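PDB 2D5W: peptide ABC transporter, peptide-binding protein from Thermus thermophilus, which binds oligopeptides, a pentapeptide among them, and probably hands them over to a membrane ABC transporter for uptake into the cell. Local coordinates for residues 42-47 with 135-140; 124-129 with 143-148; 342-347 with 422-427. One frame throughout, in Å; residues are numbered along the deposited sequence.

Followed from the N terminus, the chain first lays down residues 42-47, and contact 1 closes a loop of 87 residues when 135-140 returns to them. Before that happens, 124-129 has already passed, and it meets 143-148 in contact 2 only after contact 1 is complete, so the two cross. They also touch, because strands 127-131 and 136-141 are antiparallel neighbours in one sheet and Ile-140 N probably bonds to Asn-128 O. Contact 1 joins that sheet to the residue just before strand 45-47; contact 2 ties the end of helix 121-126 to the loop after strand 136-141. Contact 3 follows in series, pairing two helices on the opposite side of the chain's centre.

Contact 1: residues 42-47 with 135-140; sequences APFIGF and RNFTLI
Phe-44 and Phe-137 reach toward each other from opposite directions, and their two rings make the whole contact between these segments. The tight spot is small. CE1 of Phe-44 lies 3.6 Å from CZ of Phe-137, and CD1 of Phe-44 follows at 3.8 Å from the same CZ. The planes are inclined by 56° and the centroids stand 5.3 Å apart, an oblique meeting that is neither a stack nor a T. Seen from Phe-44, CE1 of Phe-137 sits over one face, 4.1 Å above the plane and displaced toward the rim. CD2 of Leu-139, two residues on in the same strand, lies at the edge of the Phe-137 ring, in plane.

Phe-44 stands just before strand 45-47, and with Ile-45 it faces Ile-153 in a classic beta bulge. Phe-137 belongs to strand 136-141, an inner strand of a four-stranded antiparallel sheet. With chi1 at 67°, its CG is tucked between the backbone N and the carbonyl carbon. Helix 101-112 packs beside the pair, and Val-104 of that helix touches both phenylalanines. Val-129 and Ile-131 of the neighbouring strand also lie against Phe-137, while Tyr-156 meets the ring of Phe-44.

Away from the rings the two segments draw well apart. The nearest CA atoms, those of Phe-44 and Arg-135, are still 11.4 Å from each other, and only 76 Å² is buried in all. The other side of strand 136-141 is the more polar one. Asn-136, partly exposed, hydrogen-bonds through OD1 to Thr-86 and through ND2 to Asp-133, and Thr-138 OG1, though buried, bonds to Asp-84. The side chain of Arg-135, partly exposed too, lies against Pro-98.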
loop_
_atom_site.group_PDB
_atom_site.type_symbol
_atom_site.label_atom_id
_atom_site.label_comp_id
_atom_site.label_asym_id
_atom_site.label_seq_id
_atom_site.Cartn_x
_atom_site.Cartn_y
_atom_site.Cartn_z
ATOM N N ALA A 42 -12.840 -1.668 -12.006
ATOM C CA ALA A 42 -11.950 -1.160 -13.038
ATOM C C ALA A 42 -11.827 0.357 -13.000
ATOM O O ALA A 42 -12.784 1.067 -12.692
ATOM C CB ALA A 42 -12.441 -1.605 -14.409
ATOM N N PRO A 43 -10.636 0.877 -13.313
ATOM C CA PRO A 43 -10.418 2.324 -13.308
ATOM C C PRO A 43 -10.873 2.957 -14.620
ATOM O O PRO A 43 -11.196 2.260 -15.582
ATOM C CB PRO A 43 -8.912 2.429 -13.131
ATOM C CG PRO A 43 -8.418 1.269 -13.963
ATOM C CD PRO A 43 -9.378 0.152 -13.579
ATOM N N PHE A 44 -10.916 4.284 -14.646
ATOM C CA PHE A 44 -11.264 4.991 -15.870
ATOM C C PHE A 44 -10.017 4.921 -16.746
ATOM O O PHE A 44 -10.095 4.645 -17.942
ATOM C CB PHE A 44 -11.613 6.451 -15.572
ATOM C CG PHE A 44 -12.933 6.629 -14.882
ATOM C CD1 PHE A 44 -13.022 7.335 -13.687
ATOM C CD2 PHE A 44 -14.092 6.086 -15.425
ATOM C CE1 PHE A 44 -14.245 7.497 -13.043
ATOM C CE2 PHE A 44 -15.319 6.242 -14.789
ATOM C CZ PHE A 44 -15.396 6.949 -13.596
ATOM N N ILE A 45 -8.870 5.162 -16.118
ATOM C CA ILE A 45 -7.570 5.127 -16.778
ATOM C C ILE A 45 -6.692 4.144 -16.009
ATOM O O ILE A 45 -6.545 4.260 -14.790
ATOM C CB ILE A 45 -6.888 6.515 -16.749
ATOM C CG1 ILE A 45 -7.772 7.550 -17.453
ATOM C CG2 ILE A 45 -5.504 6.431 -17.396
ATOM C CD1 ILE A 45 -8.046 7.255 -18.911
ATOM N N GLY A 46 -6.124 3.171 -16.712
ATOM C CA GLY A 46 -5.256 2.208 -16.058
ATOM C C GLY A 46 -3.796 2.553 -16.287
ATOM O O GLY A 46 -3.487 3.534 -16.963
ATOM N N PHE A 47 -2.897 1.766 -15.705
ATOM C CA PHE A 47 -1.460 1.977 -15.874
ATOM C C PHE A 47 -0.897 0.592 -16.181
ATOM O O PHE A 47 -0.955 -0.308 -15.342
ATOM C CB PHE A 47 -0.847 2.548 -14.589
ATOM C CG PHE A 47 0.474 3.241 -14.803
ATOM C CD1 PHE A 47 1.643 2.743 -14.230
ATOM C CD2 PHE A 47 0.550 4.400 -15.573
ATOM C CE1 PHE A 47 2.866 3.391 -14.420
ATOM C CE2 PHE A 47 1.766 5.054 -15.769
ATOM C CZ PHE A 47 2.924 4.547 -15.191
ATOM N N ARG A 135 -21.884 11.396 -18.697
ATOM C CA ARG A 135 -20.646 10.666 -18.934
ATOM C C ARG A 135 -19.394 11.512 -19.121
ATOM O O ARG A 135 -18.320 10.985 -19.397
ATOM C CB ARG A 135 -20.836 9.703 -20.109
ATOM C CG ARG A 135 -21.839 8.609 -19.761
ATOM C CD ARG A 135 -22.047 7.578 -20.850
ATOM N NE ARG A 135 -22.866 6.477 -20.345
ATOM C CZ ARG A 135 -24.142 6.586 -19.984
ATOM N NH1 ARG A 135 -24.792 5.523 -19.527
ATOM N NH2 ARG A 135 -24.778 7.743 -20.097
ATOM N N ASN A 136 -19.524 12.820 -18.950
ATOM C CA ASN A 136 -18.384 13.716 -19.082
ATOM C C ASN A 136 -18.148 14.482 -17.792
ATOM O O ASN A 136 -19.066 15.111 -17.258
ATOM C CB ASN A 136 -18.608 14.717 -20.219
ATOM C CG ASN A 136 -18.320 14.130 -21.581
ATOM O OD1 ASN A 136 -17.177 13.804 -21.897
ATOM N ND2 ASN A 136 -19.356 13.996 -22.401
ATOM N N PHE A 137 -16.923 14.402 -17.278
ATOM C CA PHE A 137 -16.560 15.139 -16.078
ATOM C C PHE A 137 -15.124 15.632 -16.177
ATOM O O PHE A 137 -14.348 15.164 -17.015
ATOM C CB PHE A 137 -16.754 14.304 -14.801
ATOM C CG PHE A 137 -15.826 13.123 -14.674
ATOM C CD1 PHE A 137 -16.089 11.928 -15.343
ATOM C CD2 PHE A 137 -14.719 13.190 -13.835
ATOM C CE1 PHE A 137 -15.262 10.819 -15.167
ATOM C CE2 PHE A 137 -13.887 12.089 -13.654
ATOM C CZ PHE A 137 -14.160 10.902 -14.319
ATOM N N THR A 138 -14.787 16.585 -15.320
ATOM C CA THR A 138 -13.454 17.162 -15.307
ATOM C C THR A 138 -12.895 17.158 -13.896
ATOM O O THR A 138 -13.551 17.609 -12.958
ATOM C CB THR A 138 -13.479 18.620 -15.814
ATOM O OG1 THR A 138 -14.000 18.649 -17.148
ATOM C CG2 THR A 138 -12.081 19.220 -15.811
ATOM N N LEU A 139 -11.690 16.624 -13.746
ATOM C CA LEU A 139 -11.033 16.614 -12.448
ATOM C C LEU A 139 -10.189 17.885 -12.410
ATOM O O LEU A 139 -9.498 18.209 -13.381
ATOM C CB LEU A 139 -10.149 15.375 -12.296
ATOM C CG LEU A 139 -10.903 14.041 -12.257
ATOM C CD1 LEU A 139 -9.909 12.893 -12.222
ATOM C CD2 LEU A 139 -11.818 13.994 -11.040
ATOM N N ILE A 140 -10.263 18.606 -11.298
ATOM C CA ILE A 140 -9.536 19.857 -11.138
ATOM C C ILE A 140 -8.559 19.771 -9.976
ATOM O O ILE A 140 -8.959 19.548 -8.835
ATOM C CB ILE A 140 -10.516 21.021 -10.874
ATOM C CG1 ILE A 140 -11.582 21.064 -11.973
ATOM C CG2 ILE A 140 -9.757 22.342 -10.816
ATOM C CD1 ILE A 140 -12.747 21.987 -11.663
#

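Contact 2: residues 124-129 with 143-148; sequences WERVNV and PAYYYD
The guanidinium of Arg-126 lies flat on the ring of Tyr-145, planes 18° apart, with CZ 3.5 Å from the ring centroid in a cation-pi stack. At the guanidinium edge, in plane, come the carboxylate of Asp-148 and a water; at the edge of the Tyr-145 ring lies CZ of Tyr-147. The water accepts from Arg-126 NH1 and donates to Tyr-147 OH, which also bonds to Asp-475.

The carboxylate is gripped end-on. Arg-126 NH1 reaches Asp-148 OD2 and Arg-126 NH2 reaches Asp-148 OD1, each at 2.9 Å, through the syn lone pairs and nearly straight. OD1 of Asp-148 takes a second donor, the N of Tyr-145 at 2.8 Å, from above the carboxylate plane. NH2 of Arg-126 also gives a more bent bond, 3.0 Å, to the O of Pro-143. Asp-122 binds both Arg-126 NE and Tyr-145 OH: two carboxylates probably balance the buried charge, and bonds from NE, NH1 and NH2 fix the rotation of the guanidinium.

What results is a bidentate arginine-aspartate salt bridge stacked on tyrosine, tying a type I turn (145-148) beyond the cis-proline Pro-143 to the helix end preceding a beta hairpin.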
loop_
_atom_site.group_PDB
_atom_site.type_symbol
_atom_site.label_atom_id
_atom_site.label_comp_id
_atom_site.label_asym_id
_atom_site.label_seq_id
_atom_site.Cartn_x
_atom_site.Cartn_y
_atom_site.Cartn_z
ATOM N N TRP A 124 -7.535 15.455 -0.968
ATOM C CA TRP A 124 -8.901 15.878 -0.736
ATOM C C TRP A 124 -9.110 17.364 -0.503
ATOM O O TRP A 124 -10.239 17.847 -0.521
ATOM C CB TRP A 124 -9.507 15.025 0.380
ATOM C CG TRP A 124 -9.793 13.651 -0.144
ATOM C CD1 TRP A 124 -9.097 12.501 0.106
ATOM C CD2 TRP A 124 -10.783 13.318 -1.120
ATOM N NE1 TRP A 124 -9.594 11.474 -0.664
ATOM C CE2 TRP A 124 -10.630 11.950 -1.426
ATOM C CE3 TRP A 124 -11.785 14.051 -1.771
ATOM C CZ2 TRP A 124 -11.445 11.295 -2.359
ATOM C CZ3 TRP A 124 -12.593 13.403 -2.698
ATOM C CH2 TRP A 124 -12.417 12.038 -2.982
ATOM N N GLU A 125 -8.019 18.096 -0.313
ATOM C CA GLU A 125 -8.112 19.535 -0.127
ATOM C C GLU A 125 -7.970 20.264 -1.459
ATOM O O GLU A 125 -8.638 21.270 -1.694
ATOM C CB GLU A 125 -7.019 20.026 0.828
ATOM C CG GLU A 125 -7.267 19.693 2.284
ATOM C CD GLU A 125 -8.419 20.487 2.874
ATOM O OE1 GLU A 125 -8.829 20.181 4.012
ATOM O OE2 GLU A 125 -8.907 21.424 2.204
ATOM N N ARG A 126 -7.127 19.741 -2.345
ATOM C CA ARG A 126 -6.873 20.411 -3.618
ATOM C C ARG A 126 -7.519 19.831 -4.874
ATOM O O ARG A 126 -7.349 20.380 -5.958
ATOM C CB ARG A 126 -5.360 20.513 -3.832
ATOM C CG ARG A 126 -4.709 19.177 -4.077
ATOM C CD ARG A 126 -3.185 19.215 -3.997
ATOM N NE ARG A 126 -2.684 17.883 -4.310
ATOM C CZ ARG A 126 -2.574 17.407 -5.545
ATOM N NH1 ARG A 126 -2.139 16.172 -5.747
ATOM N NH2 ARG A 126 -2.854 18.184 -6.582
ATOM N N VAL A 127 -8.257 18.734 -4.750
ATOM C CA VAL A 127 -8.888 18.148 -5.925
ATOM C C VAL A 127 -10.403 18.283 -5.868
ATOM O O VAL A 127 -11.021 18.070 -4.826
ATOM C CB VAL A 127 -8.510 16.658 -6.082
ATOM C CG1 VAL A 127 -9.108 16.096 -7.368
ATOM C CG2 VAL A 127 -6.995 16.512 -6.095
ATOM N N ASN A 128 -10.990 18.654 -7.000
ATOM C CA ASN A 128 -12.430 18.820 -7.107
ATOM C C ASN A 128 -12.892 18.259 -8.441
ATOM O O ASN A 128 -12.076 17.881 -9.282
ATOM C CB ASN A 128 -12.802 20.301 -6.999
ATOM C CG ASN A 128 -12.745 20.810 -5.573
ATOM O OD1 ASN A 128 -13.584 20.457 -4.745
ATOM N ND2 ASN A 128 -11.748 21.636 -5.277
ATOM N N VAL A 129 -14.202 18.199 -8.634
ATOM C CA VAL A 129 -14.749 17.676 -9.874
ATOM C C VAL A 129 -15.864 18.567 -10.404
ATOM O O VAL A 129 -16.588 19.204 -9.635
ATOM C CB VAL A 129 -15.295 16.230 -9.681
ATOM C CG1 VAL A 129 -16.504 16.238 -8.754
ATOM C CG2 VAL A 129 -15.658 15.623 -11.027
ATOM N N PRO A 143 -3.461 23.504 -5.953
ATOM C CA PRO A 143 -2.396 23.512 -6.959
ATOM C C PRO A 143 -2.149 22.111 -7.509
ATOM O O PRO A 143 -2.376 21.117 -6.815
ATOM C CB PRO A 143 -1.199 24.046 -6.182
ATOM C CG PRO A 143 -1.418 23.461 -4.824
ATOM C CD PRO A 143 -2.902 23.682 -4.600
ATOM N N ALA A 144 -1.685 22.037 -8.749
ATOM C CA ALA A 144 -1.409 20.757 -9.383
ATOM C C ALA A 144 -0.039 20.234 -8.973
ATOM O O ALA A 144 0.903 21.013 -8.791
ATOM C CB ALA A 144 -1.476 20.904 -10.897
ATOM N N TYR A 145 0.060 18.916 -8.821
ATOM C CA TYR A 145 1.313 18.261 -8.465
ATOM C C TYR A 145 1.826 17.532 -9.702
ATOM O O TYR A 145 1.052 17.191 -10.597
ATOM C CB TYR A 145 1.114 17.264 -7.320
ATOM C CG TYR A 145 0.880 17.888 -5.959
ATOM C CD1 TYR A 145 0.762 17.089 -4.821
ATOM C CD2 TYR A 145 0.781 19.273 -5.800
ATOM C CE1 TYR A 145 0.552 17.651 -3.564
ATOM C CE2 TYR A 145 0.568 19.841 -4.548
ATOM C CZ TYR A 145 0.456 19.028 -3.436
ATOM O OH TYR A 145 0.245 19.607 -2.204
ATOM N N TYR A 146 3.129 17.276 -9.740
ATOM C CA TYR A 146 3.754 16.636 -10.889
ATOM C C TYR A 146 3.204 15.269 -11.275
ATOM O O TYR A 146 3.328 14.857 -12.427
ATOM C CB TYR A 146 5.267 16.525 -10.660
ATOM C CG TYR A 146 5.690 15.371 -9.775
ATOM C CD1 TYR A 146 6.117 14.165 -10.331
ATOM C CD2 TYR A 146 5.652 15.479 -8.386
ATOM C CE1 TYR A 146 6.497 13.095 -9.525
ATOM C CE2 TYR A 146 6.029 14.412 -7.571
ATOM C CZ TYR A 146 6.447 13.227 -8.149
ATOM O OH TYR A 146 6.807 12.161 -7.352
ATOM N N TYR A 147 2.590 14.577 -10.320
ATOM C CA TYR A 147 2.069 13.235 -10.563
ATOM C C TYR A 147 0.562 13.107 -10.760
ATOM O O TYR A 147 0.050 11.992 -10.855
ATOM C CB TYR A 147 2.494 12.313 -9.415
ATOM C CG TYR A 147 2.037 12.745 -8.028
ATOM C CD1 TYR A 147 0.691 12.993 -7.750
ATOM C CD2 TYR A 147 2.946 12.832 -6.976
ATOM C CE1 TYR A 147 0.265 13.309 -6.459
ATOM C CE2 TYR A 147 2.531 13.144 -5.683
ATOM C CZ TYR A 147 1.190 13.380 -5.430
ATOM O OH TYR A 147 0.767 13.665 -4.153
ATOM N N ASP A 148 -0.153 14.221 -10.839
ATOM C CA ASP A 148 -1.606 14.154 -10.971
ATOM C C ASP A 148 -2.164 13.429 -12.198
ATOM O O ASP A 148 -3.297 12.944 -12.160
ATOM C CB ASP A 148 -2.196 15.560 -10.855
ATOM C CG ASP A 148 -2.127 16.104 -9.433
ATOM O OD1 ASP A 148 -2.227 17.334 -9.258
ATOM O OD2 ASP A 148 -1.985 15.298 -8.483
HETATM O O HOH W 1 -1.838 14.537 -3.266
#

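Contact 3: residues 342-347 with 422-427; sequences KAFFDG and QQFFAE
This is a light helix-to-helix contact near the surface, made by a T-shaped (edge-to-face) pair of phenylalanines. It joins the C-terminal part of helix 337-345 to the middle of helix 416-431, in a protein of the periplasmic-binding-protein fold, solute-binding family 5. The edge of Phe-344 is directed toward the face of Phe-424, with the planes at 71° and the centroids 5.7 Å apart. Touch is slight: the closest atoms, CE1 of Phe-344 and CD1 of Phe-424, are 4.3 Å from each other, and the two segments bury just 82 Å² between them. The backbones stay well separated, the CA atoms of these same two residues being 10.6 Å apart, so the rings must bridge the distance.

Both side chains leave their helices toward the opposite segment. In Phe-424 the first torsion of -175° sets CG trans to the backbone N, carrying the ring out from its helix axis toward Phe-344. Neighbours fill in around the pair. Phe-344 also rests on Thr-421 and Val-417, about one and two turns before Phe-424 in helix 416-431, and Arg-420 makes a cation-pi contact with its ring. Phe-424 in return packs on Leu-340 of helix 337-345 and on Asn-336 in the loop before it.

Next to this partly exposed pair lie buried aromatics from both helices. CD2 of Phe-425 meets the edge of Phe-424 in its plane, and CB of Phe-344 sits 3.8 Å above the centre of the Phe-345 ring.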
loop_
_atom_site.group_PDB
_atom_site.type_symbol
_atom_site.label_atom_id
_atom_site.label_comp_id
_atom_site.label_asym_id
_atom_site.label_seq_id
_atom_site.Cartn_x
_atom_site.Cartn_y
_atom_site.Cartn_z
ATOM N N LYS A 342 22.674 -10.698 3.240
ATOM C CA LYS A 342 23.649 -11.615 2.662
ATOM C C LYS A 342 23.227 -13.056 2.948
ATOM O O LYS A 342 23.119 -13.878 2.039
ATOM C CB LYS A 342 25.037 -11.366 3.256
ATOM C CG LYS A 342 26.088 -12.363 2.785
ATOM C CD LYS A 342 27.444 -12.085 3.415
ATOM C CE LYS A 342 28.465 -13.142 3.016
ATOM N NZ LYS A 342 28.067 -14.502 3.479
ATOM N N ALA A 343 22.973 -13.355 4.216
ATOM C CA ALA A 343 22.586 -14.703 4.615
ATOM C C ALA A 343 21.216 -15.134 4.099
ATOM O O ALA A 343 21.046 -16.259 3.637
ATOM C CB ALA A 343 22.619 -14.820 6.135
ATOM N N PHE A 344 20.245 -14.230 4.172
ATOM C CA PHE A 344 18.876 -14.528 3.760
ATOM C C PHE A 344 18.595 -14.466 2.263
ATOM O O PHE A 344 17.827 -15.277 1.742
ATOM C CB PHE A 344 17.902 -13.557 4.443
ATOM C CG PHE A 344 17.642 -13.843 5.902
ATOM C CD1 PHE A 344 18.610 -14.421 6.717
ATOM C CD2 PHE A 344 16.423 -13.475 6.470
ATOM C CE1 PHE A 344 18.364 -14.628 8.081
ATOM C CE2 PHE A 344 16.171 -13.677 7.827
ATOM C CZ PHE A 344 17.143 -14.255 8.633
ATOM N N PHE A 345 19.205 -13.506 1.575
ATOM C CA PHE A 345 18.933 -13.303 0.154
ATOM C C PHE A 345 20.158 -13.250 -0.750
ATOM O O PHE A 345 20.037 -12.864 -1.914
ATOM C CB PHE A 345 18.169 -11.984 -0.030
ATOM C CG PHE A 345 17.068 -11.757 0.978
ATOM C CD1 PHE A 345 17.076 -10.630 1.802
ATOM C CD2 PHE A 345 16.003 -12.647 1.080
ATOM C CE1 PHE A 345 16.038 -10.396 2.708
ATOM C CE2 PHE A 345 14.962 -12.421 1.980
ATOM C CZ PHE A 345 14.982 -11.293 2.796
ATOM N N ASP A 346 21.321 -13.629 -0.230
ATOM C CA ASP A 346 22.561 -13.562 -1.001
ATOM C C ASP A 346 22.778 -12.137 -1.507
ATOM O O ASP A 346 23.357 -11.921 -2.574
ATOM C CB ASP A 346 22.540 -14.540 -2.179
ATOM C CG ASP A 346 22.747 -15.976 -1.745
ATOM O OD1 ASP A 346 23.626 -16.216 -0.889
ATOM O OD2 ASP A 346 22.042 -16.866 -2.266
ATOM N N GLY A 347 22.294 -11.172 -0.725
ATOM C CA GLY A 347 22.435 -9.764 -1.060
ATOM C C GLY A 347 21.616 -9.258 -2.232
ATOM O O GLY A 347 21.722 -8.085 -2.597
ATOM N N GLN A 422 13.110 -11.127 13.147
ATOM C CA GLN A 422 12.961 -10.693 14.530
ATOM C C GLN A 422 13.959 -11.415 15.429
ATOM O O GLN A 422 14.605 -10.790 16.267
ATOM C CB GLN A 422 11.538 -10.953 15.027
ATOM C CG GLN A 422 10.476 -10.076 14.382
ATOM C CD GLN A 422 9.084 -10.401 14.888
ATOM O OE1 GLN A 422 8.674 -11.561 14.894
ATOM N NE2 GLN A 422 8.350 -9.380 15.316
ATOM N N GLN A 423 14.080 -12.728 15.247
ATOM C CA GLN A 423 14.999 -13.557 16.030
ATOM C C GLN A 423 16.452 -13.173 15.789
ATOM O O GLN A 423 17.267 -13.119 16.715
ATOM C CB GLN A 423 14.837 -15.034 15.657
ATOM C CG GLN A 423 13.574 -15.693 16.149
ATOM C CD GLN A 423 13.500 -17.154 15.746
ATOM O OE1 GLN A 423 12.675 -17.903 16.261
ATOM N NE2 GLN A 423 14.353 -17.560 14.805
ATOM N N PHE A 424 16.773 -12.943 14.524
ATOM C CA PHE A 424 18.116 -12.576 14.107
ATOM C C PHE A 424 18.536 -11.265 14.777
ATOM O O PHE A 424 19.600 -11.178 15.395
ATOM C CB PHE A 424 18.128 -12.443 12.581
ATOM C CG PHE A 424 19.478 -12.174 11.993
ATOM C CD1 PHE A 424 20.301 -13.222 11.593
ATOM C CD2 PHE A 424 19.922 -10.868 11.810
ATOM C CE1 PHE A 424 21.545 -12.972 11.015
ATOM C CE2 PHE A 424 21.164 -10.607 11.233
ATOM C CZ PHE A 424 21.976 -11.661 10.834
ATOM N N PHE A 425 17.695 -10.242 14.654
ATOM C CA PHE A 425 17.988 -8.944 15.254
ATOM C C PHE A 425 17.972 -9.000 16.783
ATOM O O PHE A 425 18.795 -8.364 17.442
ATOM C CB PHE A 425 16.967 -7.898 14.787
ATOM C CG PHE A 425 17.130 -7.463 13.349
ATOM C CD1 PHE A 425 16.049 -6.904 12.673
ATOM C CD2 PHE A 425 18.352 -7.567 12.685
ATOM C CE1 PHE A 425 16.174 -6.456 11.365
ATOM C CE2 PHE A 425 18.483 -7.119 11.365
ATOM C CZ PHE A 425 17.390 -6.560 10.709
ATOM N N ALA A 426 17.035 -9.756 17.345
ATOM C CA ALA A 426 16.912 -9.865 18.798
ATOM C C ALA A 426 18.189 -10.359 19.465
ATOM O O ALA A 426 18.533 -9.921 20.564
ATOM C CB ALA A 426 15.752 -10.786 19.156
ATOM N N GLU A 427 18.888 -11.271 18.801
ATOM C CA GLU A 427 20.116 -11.826 19.353
ATOM C C GLU A 427 21.176 -10.743 19.541
ATOM O O GLU A 427 21.878 -10.721 20.551
ATOM C CB GLU A 427 20.642 -12.935 18.442
ATOM C CG GLU A 427 21.770 -13.748 19.050
ATOM C CD GLU A 427 22.077 -15.000 18.254
ATOM O OE1 GLU A 427 21.155 -15.821 18.065
ATOM O OE2 GLU A 427 23.236 -15.164 17.821
#